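Local coordinates for Tetur07g02040 (Tetranychus urticae, PDB 6BDJ), which binds ferric iron and probably opens aromatic diol rings with both atoms of molecular oxygen, as an intradiol ring-cleavage dioxygenase of the spider mite, at residues 63-75 with 217-229. Residues are numbered along the deposited sequence; the frame is centred on the assembly and turned at random.
Sequences IRLNVTLNLVDFN and SLEGILNLAINPL
Two asparagines on one face of a parallel strand pair, N66 and N70, each give an ND2 hydrogen to the side chain across. N70 ND2 meets N223 OD1 at 2.8 Å, almost in line with the acceptor's C=O, the amide planes 35° apart. N66 ND2 lies 2.8 Å from E219 OE2, but reaches it from above the carboxylate plane; E219 is bent at chi2 (-81°), which folds its carboxylate back beside N66, OE1 3.2 Å from N66 CB. The other end of each amide is held: R64 NH1, with NH2 more weakly, grips N66 OD1 edge-on, and N70 OD1 bonds T130 of strand 130-136. Between the backbones, ten N-H...O bonds run without a break from L218 N to R64 O through to F74 N to I226 O, the strand axes twisted 23° against each other. The opposite face is apolar. L69 CD2 packs on L222 CB (3.7 Å) and L71 CD2 on L224 CB (3.8 Å), each pair side by side, while L65 CD1 packs on L218 CB, close to G220 N. At the C-terminal end of strand 64-73, D73 sets its carboxylate against the CG-CD edge of the P228 ring, OD2 3.6 Å from P228 CG, and its OD1 accepts from N and ND2 of N75 in an Asx turn. An alanine here would probably leave N75 without this double hold and the CG-CD edge of P228 without its neighbour. I226, L224 and L71 face strand 148-154, whose H149, like H147 before it, is an iron ligand; the side chains of L69 and L222 lie about 10 Å from those of H149 and H147. The pair sits toward one side of the mixed sheet, 64-73 between 218-226 and edge strand 130-136, in the intradiol dioxygenase fold.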
# COMPACT_ATOMS: atom_id res chain seq x y z
N ILE A 63 0.97 -2.05 15.31
CA ILE A 63 0.27 -0.86 15.75
C ILE A 63 -0.80 -0.55 14.72
O ILE A 63 -0.53 -0.45 13.53
CB ILE A 63 1.22 0.34 15.99
CG1 ILE A 63 2.08 0.03 17.23
CG2 ILE A 63 0.41 1.61 16.24
CD1 ILE A 63 3.25 0.95 17.49
N ARG A 64 -2.01 -0.37 15.21
CA ARG A 64 -3.16 -0.17 14.37
C ARG A 64 -3.05 1.12 13.57
O ARG A 64 -2.69 2.16 14.13
CB ARG A 64 -4.43 -0.21 15.21
CG ARG A 64 -4.88 -1.64 15.50
CD ARG A 64 -5.62 -2.24 14.31
NE ARG A 64 -6.86 -1.49 14.08
CZ ARG A 64 -7.13 -0.63 13.09
NH1 ARG A 64 -8.30 -0.01 13.10
NH2 ARG A 64 -6.27 -0.38 12.10
N LEU A 65 -3.30 1.01 12.26
CA LEU A 65 -3.29 2.14 11.35
C LEU A 65 -4.52 2.05 10.47
O LEU A 65 -4.73 1.04 9.82
CB LEU A 65 -2.06 2.07 10.45
CG LEU A 65 -1.94 3.04 9.27
CD1 LEU A 65 -2.10 4.49 9.70
CD2 LEU A 65 -0.58 2.87 8.60
N ASN A 66 -5.32 3.11 10.46
CA ASN A 66 -6.40 3.28 9.50
C ASN A 66 -5.93 4.09 8.30
O ASN A 66 -5.52 5.24 8.43
CB ASN A 66 -7.59 3.99 10.14
CG ASN A 66 -8.28 3.15 11.20
OD1 ASN A 66 -8.19 1.93 11.21
ND2 ASN A 66 -8.98 3.82 12.10
N VAL A 67 -6.03 3.49 7.12
CA VAL A 67 -5.58 4.09 5.88
C VAL A 67 -6.80 4.53 5.09
O VAL A 67 -7.59 3.70 4.67
CB VAL A 67 -4.76 3.06 5.07
CG1 VAL A 67 -4.47 3.57 3.65
CG2 VAL A 67 -3.45 2.73 5.77
N THR A 68 -6.96 5.84 4.90
CA THR A 68 -8.04 6.39 4.09
C THR A 68 -7.41 6.95 2.83
O THR A 68 -6.48 7.75 2.90
CB THR A 68 -8.81 7.49 4.84
OG1 THR A 68 -9.40 6.93 6.02
CG2 THR A 68 -9.91 8.12 3.98
N LEU A 69 -7.88 6.47 1.68
CA LEU A 69 -7.45 6.96 0.38
C LEU A 69 -8.61 7.65 -0.30
O LEU A 69 -9.70 7.08 -0.37
CB LEU A 69 -7.01 5.82 -0.52
CG LEU A 69 -5.92 4.88 -0.00
CD1 LEU A 69 -5.34 4.10 -1.17
CD2 LEU A 69 -4.79 5.62 0.69
N ASN A 70 -8.37 8.86 -0.81
CA ASN A 70 -9.39 9.64 -1.52
C ASN A 70 -8.95 9.75 -2.98
O ASN A 70 -7.88 10.27 -3.27
CB ASN A 70 -9.55 11.01 -0.87
CG ASN A 70 -9.98 10.92 0.60
OD1 ASN A 70 -11.05 10.37 0.92
ND2 ASN A 70 -9.15 11.45 1.49
N LEU A 71 -9.73 9.15 -3.89
CA LEU A 71 -9.40 9.10 -5.32
C LEU A 71 -10.19 10.18 -6.06
O LEU A 71 -11.41 10.28 -5.89
CB LEU A 71 -9.74 7.75 -5.96
CG LEU A 71 -9.08 6.44 -5.48
CD1 LEU A 71 -9.27 5.35 -6.53
CD2 LEU A 71 -7.60 6.56 -5.14
N VAL A 72 -9.47 10.95 -6.88
CA VAL A 72 -10.10 11.84 -7.88
C VAL A 72 -9.61 11.51 -9.28
O VAL A 72 -8.51 10.99 -9.45
CB VAL A 72 -9.90 13.34 -7.57
CG1 VAL A 72 -10.60 13.71 -6.28
CG2 VAL A 72 -8.42 13.70 -7.50
N ASP A 73 -10.45 11.78 -10.27
CA ASP A 73 -10.04 11.70 -11.68
C ASP A 73 -9.13 12.89 -11.94
O ASP A 73 -9.51 14.03 -11.68
CB ASP A 73 -11.26 11.72 -12.63
CG ASP A 73 -10.88 11.56 -14.13
OD1 ASP A 73 -9.76 11.92 -14.53
OD2 ASP A 73 -11.74 11.10 -14.92
N PHE A 74 -7.93 12.59 -12.45
CA PHE A 74 -6.91 13.57 -12.83
C PHE A 74 -7.44 14.66 -13.76
O PHE A 74 -7.09 15.83 -13.63
CB PHE A 74 -5.77 12.82 -13.52
CG PHE A 74 -4.78 13.69 -14.22
CD1 PHE A 74 -4.16 14.75 -13.55
CD2 PHE A 74 -4.41 13.42 -15.53
CE1 PHE A 74 -3.24 15.56 -14.20
CE2 PHE A 74 -3.47 14.21 -16.18
CZ PHE A 74 -2.88 15.28 -15.51
N ASN A 75 -8.26 14.22 -14.70
CA ASN A 75 -8.79 15.07 -15.78
C ASN A 75 -9.78 16.10 -15.26
O ASN A 75 -9.68 17.27 -15.60
CB ASN A 75 -9.42 14.20 -16.87
CG ASN A 75 -8.42 13.20 -17.48
OD1 ASN A 75 -7.52 13.57 -18.24
ND2 ASN A 75 -8.59 11.94 -17.12
N SER A 217 -6.00 4.40 17.72
CA SER A 217 -5.45 3.90 16.42
C SER A 217 -5.02 5.08 15.53
O SER A 217 -5.67 6.12 15.52
CB SER A 217 -6.48 3.08 15.65
OG SER A 217 -7.55 3.89 15.20
N LEU A 218 -3.92 4.91 14.80
CA LEU A 218 -3.42 5.96 13.90
C LEU A 218 -4.35 6.15 12.71
O LEU A 218 -4.86 5.17 12.17
CB LEU A 218 -2.04 5.59 13.35
CG LEU A 218 -0.91 5.34 14.34
CD1 LEU A 218 0.20 4.59 13.65
CD2 LEU A 218 -0.38 6.64 14.90
N GLU A 219 -4.53 7.39 12.28
CA GLU A 219 -5.37 7.73 11.13
C GLU A 219 -4.51 8.38 10.06
O GLU A 219 -3.86 9.40 10.29
CB GLU A 219 -6.51 8.66 11.52
CG GLU A 219 -7.48 8.05 12.53
CD GLU A 219 -8.53 7.13 11.93
OE1 GLU A 219 -8.58 6.93 10.69
OE2 GLU A 219 -9.34 6.58 12.71
N GLY A 220 -4.50 7.77 8.88
CA GLY A 220 -3.70 8.25 7.75
C GLY A 220 -4.58 8.54 6.55
O GLY A 220 -5.48 7.75 6.25
N ILE A 221 -4.29 9.65 5.89
CA ILE A 221 -5.02 10.08 4.68
C ILE A 221 -4.00 10.27 3.57
O ILE A 221 -2.99 10.93 3.75
CB ILE A 221 -5.79 11.41 4.88
CG1 ILE A 221 -6.90 11.26 5.94
CG2 ILE A 221 -6.40 11.88 3.55
CD1 ILE A 221 -6.46 11.54 7.36
N LEU A 222 -4.29 9.68 2.42
CA LEU A 222 -3.54 9.95 1.22
C LEU A 222 -4.56 10.29 0.15
O LEU A 222 -5.47 9.51 -0.11
CB LEU A 222 -2.72 8.74 0.82
CG LEU A 222 -1.83 8.84 -0.42
CD1 LEU A 222 -0.70 9.83 -0.20
CD2 LEU A 222 -1.32 7.45 -0.73
N ASN A 223 -4.42 11.47 -0.42
CA ASN A 223 -5.29 11.90 -1.49
C ASN A 223 -4.58 11.56 -2.79
O ASN A 223 -3.44 11.93 -2.95
CB ASN A 223 -5.52 13.41 -1.37
CG ASN A 223 -6.22 13.78 -0.08
OD1 ASN A 223 -7.10 13.06 0.35
ND2 ASN A 223 -5.84 14.89 0.53
N LEU A 224 -5.24 10.81 -3.67
CA LEU A 224 -4.68 10.44 -4.98
C LEU A 224 -5.50 10.98 -6.15
O LEU A 224 -6.74 11.04 -6.10
CB LEU A 224 -4.56 8.90 -5.11
CG LEU A 224 -3.65 8.21 -4.08
CD1 LEU A 224 -3.87 6.70 -4.02
CD2 LEU A 224 -2.19 8.53 -4.33
N ALA A 225 -4.78 11.39 -7.20
CA ALA A 225 -5.35 11.74 -8.49
C ALA A 225 -4.84 10.72 -9.49
O ALA A 225 -3.63 10.61 -9.70
CB ALA A 225 -4.93 13.13 -8.90
N ILE A 226 -5.75 9.97 -10.10
CA ILE A 226 -5.37 8.96 -11.08
C ILE A 226 -6.08 9.19 -12.42
O ILE A 226 -6.84 10.12 -12.57
CB ILE A 226 -5.66 7.53 -10.54
CG1 ILE A 226 -7.14 7.34 -10.22
CG2 ILE A 226 -4.83 7.25 -9.29
CD1 ILE A 226 -7.54 5.91 -10.45
N ASN A 227 -5.78 8.34 -13.39
CA ASN A 227 -6.35 8.40 -14.71
C ASN A 227 -7.07 7.10 -15.01
O ASN A 227 -6.42 6.10 -15.29
CB ASN A 227 -5.22 8.63 -15.72
CG ASN A 227 -5.74 8.92 -17.11
OD1 ASN A 227 -6.95 8.92 -17.36
ND2 ASN A 227 -4.84 9.16 -18.03
N PRO A 228 -8.42 7.09 -14.95
CA PRO A 228 -9.16 5.82 -15.16
C PRO A 228 -9.07 5.21 -16.56
O PRO A 228 -9.39 4.03 -16.72
CB PRO A 228 -10.62 6.18 -14.82
CG PRO A 228 -10.69 7.65 -14.88
CD PRO A 228 -9.32 8.19 -14.58
N LEU A 229 -8.65 6.00 -17.55
CA LEU A 229 -8.43 5.50 -18.90
C LEU A 229 -7.03 4.89 -19.04
O LEU A 229 -6.80 4.09 -19.94
CB LEU A 229 -8.61 6.60 -19.95